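Side-chain contacts in putative regulatory protein SCO4313 (Streptomyces coelicolor, PDB 2OI8), which probably acts as a DNA-binding transcription regulator of the TetR family, with a predicted helix-turn-helix and a tetracyclin repressor-like C-terminal domain: residues G185-S188 with L189-A192; G193-T196 with G197-F200. All coordinates share one frame; numbering follows the deposited sequence.

Contact 1: G185-S188 with L189-A192; sequences GVLS and LELA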
ATOM      1  N   GLY A 185      -0.902   7.483  -0.932  1.00  7.97           N
ATOM      2  CA  GLY A 185      -2.281   7.108  -0.632  1.00  7.00           C
ATOM      3  C   GLY A 185      -3.006   6.895  -1.931  1.00  7.15           C
ATOM      4  O   GLY A 185      -3.618   5.858  -2.128  1.00  6.85           O
ATOM      5  N   VAL A 186      -2.907   7.850  -2.852  1.00  7.24           N
ATOM      6  CA  VAL A 186      -3.577   7.648  -4.137  1.00  7.57           C
ATOM      7  C   VAL A 186      -2.847   6.679  -5.080  1.00  7.27           C
ATOM      8  O   VAL A 186      -3.483   5.848  -5.695  1.00  7.86           O
ATOM      9  CB  VAL A 186      -4.059   8.957  -4.801  1.00  7.67           C
ATOM     10  CG1 VAL A 186      -3.660  10.160  -3.998  1.00  7.55           C
ATOM     11  CG2 VAL A 186      -3.640   9.051  -6.271  1.00  8.88           C
ATOM     12  N   LEU A 187      -1.526   6.722  -5.125  1.00  6.92           N
ATOM     13  CA  LEU A 187      -0.804   5.795  -5.978  1.00  6.90           C
ATOM     14  C   LEU A 187      -1.041   4.342  -5.617  1.00  6.66           C
ATOM     15  O   LEU A 187      -1.304   3.510  -6.492  1.00  7.02           O
ATOM     16  CB  LEU A 187       0.704   6.107  -5.997  1.00  6.73           C
ATOM     17  CG  LEU A 187       1.061   7.396  -6.734  1.00  6.24           C
ATOM     18  CD1 LEU A 187       2.549   7.679  -6.600  1.00  4.49           C
ATOM     19  CD2 LEU A 187       0.618   7.328  -8.204  1.00  5.20           C
ATOM     20  N   SER A 188      -0.964   4.015  -4.340  1.00  6.34           N
ATOM     21  CA  SER A 188      -1.109   2.613  -4.003  1.00  6.92           C
ATOM     22  C   SER A 188      -2.561   2.183  -3.992  1.00  6.83           C
ATOM     23  O   SER A 188      -2.869   1.034  -4.279  1.00  6.91           O
ATOM     24  CB  SER A 188      -0.404   2.294  -2.707  1.00  6.73           C
ATOM     25  OG  SER A 188      -0.763   3.246  -1.757  1.00  9.70           O
ATOM     26  N   LEU A 189      -3.475   3.107  -3.723  1.00  7.48           N
ATOM     27  CA  LEU A 189      -4.896   2.773  -3.875  1.00  7.31           C
ATOM     28  C   LEU A 189      -5.227   2.496  -5.298  1.00  7.74           C
ATOM     29  O   LEU A 189      -5.959   1.567  -5.561  1.00  7.40           O
ATOM     30  CB  LEU A 189      -5.837   3.845  -3.322  1.00  7.08           C
ATOM     31  CG  LEU A 189      -5.960   3.908  -1.797  1.00  6.21           C
ATOM     32  CD1 LEU A 189      -6.897   5.045  -1.450  1.00  7.68           C
ATOM     33  CD2 LEU A 189      -6.487   2.589  -1.216  1.00  2.85           C
ATOM     34  N   GLU A 190      -4.689   3.275  -6.235  1.00  9.04           N
ATOM     35  CA  GLU A 190      -4.946   2.959  -7.646  1.00 10.43           C
ATOM     36  C   GLU A 190      -4.251   1.691  -8.114  1.00  9.86           C
ATOM     37  O   GLU A 190      -4.910   0.812  -8.676  1.00 10.12           O
ATOM     38  CB  GLU A 190      -4.762   4.141  -8.611  1.00 10.31           C
ATOM     39  CG  GLU A 190      -3.449   4.864  -8.629  1.00 13.13           C
ATOM     40  CD  GLU A 190      -3.591   6.286  -9.225  1.00 14.52           C
ATOM     41  OE1 GLU A 190      -4.388   6.481 -10.182  1.00 19.36           O
ATOM     42  OE2 GLU A 190      -2.901   7.218  -8.737  1.00 18.39           O
ATOM     43  N   LEU A 191      -2.953   1.568  -7.819  1.00  9.95           N
ATOM     44  CA  LEU A 191      -2.178   0.335  -8.085  1.00  9.49           C
ATOM     45  C   LEU A 191      -2.697  -0.933  -7.370  1.00  9.88           C
ATOM     46  O   LEU A 191      -2.492  -2.049  -7.851  1.00 10.24           O
ATOM     47  CB  LEU A 191      -0.704   0.559  -7.735  1.00  9.05           C
ATOM     48  CG  LEU A 191       0.067   1.530  -8.652  1.00  9.74           C
ATOM     49  CD1 LEU A 191       1.563   1.614  -8.261  1.00  6.51           C
ATOM     50  CD2 LEU A 191      -0.049   1.066 -10.101  1.00  8.35           C
ATOM     51  N   ALA A 192      -3.343  -0.765  -6.215  1.00  9.66           N
ATOM     52  CA  ALA A 192      -3.933  -1.880  -5.481  1.00  9.43           C
ATOM     53  C   ALA A 192      -5.311  -2.248  -6.028  1.00  9.73           C
ATOM     54  O   ALA A 192      -5.955  -3.129  -5.496  1.00 10.27           O
ATOM     55  CB  ALA A 192      -4.029  -1.536  -3.976  1.00  8.77           C
TER
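The carboxylate of E190 has the side chains of V186 and L187 on opposite sides of its plane: V186 CG2 lies 3.2 Å from E190 OE2 on one, L187 CD2 3.6 Å from the same oxygen on the other. At the polar end the group is met from outside the two segments, OE2 by a salt bridge to R97 and OE1 by a hydrogen bond with S202 OG. These partners probably favour the charged form and fix the rotation of the group between its apolar neighbours. The path of the side chain illustrates how a helix can lead an acid back along its own surface, toward the preceding turn. With chi1 at 56°, CG of E190 is staggered with N on one flank and C on the other, 3.1 Å from V186 O, and the extended chain beyond runs alongside V186 and L187. The i to i+4 bonds of an alpha helix run from E190 N to V186 O and from L191 N to L187 O, both 2.9 Å and nearly straight. That from L189 N to G185 O is longer, at 3.2 Å, its donor above the carbonyl plane; L189 CG is 3.1 Å from the same oxygen. The last two turns of helix 170-191 pack through L187 on helices 89-102 and 202-213, through S188 and L191 on helix 104-111, and through V186 and L189 on the second subunit.

Contact 2: G193-T196 with G197-F200; sequences GQFT and GMGF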
ATOM      1  N   GLY A 193      -5.776  -1.548  -7.061  1.00 10.15           N
ATOM      2  CA  GLY A 193      -7.031  -1.875  -7.729  1.00 10.61           C
ATOM      3  C   GLY A 193      -8.289  -1.322  -7.067  1.00 11.52           C
ATOM      4  O   GLY A 193      -9.397  -1.786  -7.371  1.00 11.28           O
ATOM      5  N   GLN A 194      -8.137  -0.312  -6.206  1.00 11.86           N
ATOM      6  CA  GLN A 194      -9.260   0.157  -5.368  1.00 13.42           C
ATOM      7  C   GLN A 194     -10.193   1.199  -5.981  1.00 14.98           C
ATOM      8  O   GLN A 194     -11.214   1.526  -5.379  1.00 15.80           O
ATOM      9  CB  GLN A 194      -8.771   0.644  -3.998  1.00 12.31           C
ATOM     10  CG  GLN A 194      -8.016  -0.412  -3.249  1.00 10.96           C
ATOM     11  CD  GLN A 194      -8.886  -1.627  -2.950  1.00 11.61           C
ATOM     12  OE1 GLN A 194      -9.946  -1.501  -2.322  1.00 13.07           O
ATOM     13  NE2 GLN A 194      -8.436  -2.815  -3.384  1.00  9.31           N
ATOM     14  N   PHE A 195      -9.849   1.712  -7.157  1.00 16.68           N
ATOM     15  CA  PHE A 195     -10.683   2.685  -7.864  1.00 18.53           C
ATOM     16  C   PHE A 195     -11.248   2.068  -9.153  1.00 20.44           C
ATOM     17  O   PHE A 195     -11.889   2.743  -9.956  1.00 20.69           O
ATOM     18  CB  PHE A 195      -9.886   3.961  -8.186  1.00 18.14           C
ATOM     19  CG  PHE A 195      -9.328   4.690  -6.970  1.00 16.33           C
ATOM     20  CD1 PHE A 195     -10.115   4.930  -5.843  1.00 15.86           C
ATOM     21  CD2 PHE A 195      -8.021   5.172  -6.982  1.00 15.26           C
ATOM     22  CE1 PHE A 195      -9.601   5.621  -4.723  1.00 14.10           C
ATOM     23  CE2 PHE A 195      -7.495   5.875  -5.874  1.00 14.73           C
ATOM     24  CZ  PHE A 195      -8.300   6.100  -4.744  1.00 15.07           C
ATOM     25  N   THR A 196     -10.963   0.778  -9.348  1.00 23.11           N
ATOM     26  CA  THR A 196     -11.667  -0.073 -10.312  1.00 25.06           C
ATOM     27  C   THR A 196     -13.156  -0.048  -9.982  1.00 26.23           C
ATOM     28  O   THR A 196     -13.560  -0.213  -8.829  1.00 26.37           O
ATOM     29  CB  THR A 196     -11.150  -1.555 -10.254  1.00 25.01           C
ATOM     30  OG1 THR A 196      -9.863  -1.635 -10.874  1.00 25.80           O
ATOM     31  CG2 THR A 196     -12.105  -2.540 -10.967  1.00 25.34           C
ATOM     32  N   GLY A 197     -13.971   0.167 -10.996  1.00 27.82           N
ATOM     33  CA  GLY A 197     -15.401   0.224 -10.780  1.00 29.97           C
ATOM     34  C   GLY A 197     -15.810   1.388  -9.894  1.00 31.21           C
ATOM     35  O   GLY A 197     -16.880   1.365  -9.308  1.00 31.57           O
HETATM   36  N   MSE A 198     -14.965   2.405  -9.776  1.00 32.20           N
HETATM   37  CA  MSE A 198     -15.438   3.652  -9.202  1.00 34.16           C
HETATM   38  C   MSE A 198     -15.599   4.732 -10.259  1.00 32.79           C
HETATM   39  O   MSE A 198     -16.144   5.793  -9.977  1.00 33.38           O
HETATM   40  CB  MSE A 198     -14.570   4.120  -8.045  1.00 34.12           C
HETATM   41  CG  MSE A 198     -14.930   3.468  -6.725  1.00 35.45           C
HETATM   42 SE   MSE A 198     -14.116   4.363  -5.171  1.00 40.70          SE
HETATM   43  CE  MSE A 198     -14.153   2.831  -3.893  1.00 37.41           C
ATOM     44  N   GLY A 199     -15.123   4.461 -11.472  1.00 31.83           N
ATOM     45  CA  GLY A 199     -15.544   5.217 -12.660  1.00 30.04           C
ATOM     46  C   GLY A 199     -15.159   6.685 -12.760  1.00 28.86           C
ATOM     47  O   GLY A 199     -15.480   7.346 -13.747  1.00 29.13           O
ATOM     48  N   PHE A 200     -14.493   7.212 -11.740  1.00 27.44           N
ATOM     49  CA  PHE A 200     -13.886   8.529 -11.858  1.00 25.90           C
ATOM     50  C   PHE A 200     -12.433   8.375 -12.311  1.00 24.84           C
ATOM     51  O   PHE A 200     -11.928   7.253 -12.446  1.00 24.16           O
ATOM     52  CB  PHE A 200     -14.009   9.338 -10.557  1.00 25.81           C
ATOM     53  CG  PHE A 200     -13.185   8.804  -9.411  1.00 26.04           C
ATOM     54  CD1 PHE A 200     -11.845   9.164  -9.263  1.00 26.92           C
ATOM     55  CD2 PHE A 200     -13.755   7.969  -8.460  1.00 25.64           C
ATOM     56  CE1 PHE A 200     -11.091   8.675  -8.202  1.00 26.72           C
ATOM     57  CE2 PHE A 200     -13.004   7.482  -7.395  1.00 24.99           C
ATOM     58  CZ  PHE A 200     -11.679   7.834  -7.267  1.00 25.96           C
TER
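F195 and M198 close a type II beta turn, in which M198 N donates to F195 O at 3.1 Å from well above the carbonyl plane and G197, with phi 64°, takes the third position, a backbone conformation that glycine adopts readily. The turn brings two later side chains back to the F195 ring. With chi1 at 69°, F200 swings its ring back so that CZ lies over one face, 3.6 Å from F195 CD1; the planes meet at 57° with centroids 5.3 Å apart, an oblique aromatic pair. M198, a selenomethionine, comes to the edge, its SE 4.1 Å from F195 CD1 and close to the ring plane. Its extended chain carries CE onward to lie 3.5 Å from Q194 O. An alanine in place of F195 would lack the ring that F200 CZ and the selenium of M198 share, and would probably open a gap between them. Around this cluster, L205 of helix 202-213 packs on both phenylalanines, Q194 OE1 is hydrogen-bonded to Y72 of the second subunit, and M198 touches M132 of that subunit. The whole is a helix-connecting loop of the TetR-like C-terminal domain, combining a glycine-bearing type II turn with a Met-aromatic contact.

Overall arrangement
Contacts 1 and 2 follow one another along the chain without nesting or crossing, and neither closes a long loop. Helix 170-191 ends within contact 1; at G193 a Schellman motif with positive phi terminates it, and Q194 N probably bonds back to L189 O at 2.9 Å. Contact 2 then folds the connection that leads to helix 202-213. The two are joined by packing as well: the F195 ring lies against the helix end, with CZ 3.6 Å from L189 CB and CD2 3.8 Å from E190 CB. Together they tie the end of one helix to the start of the next, on a side of the domain that also meets the second subunit.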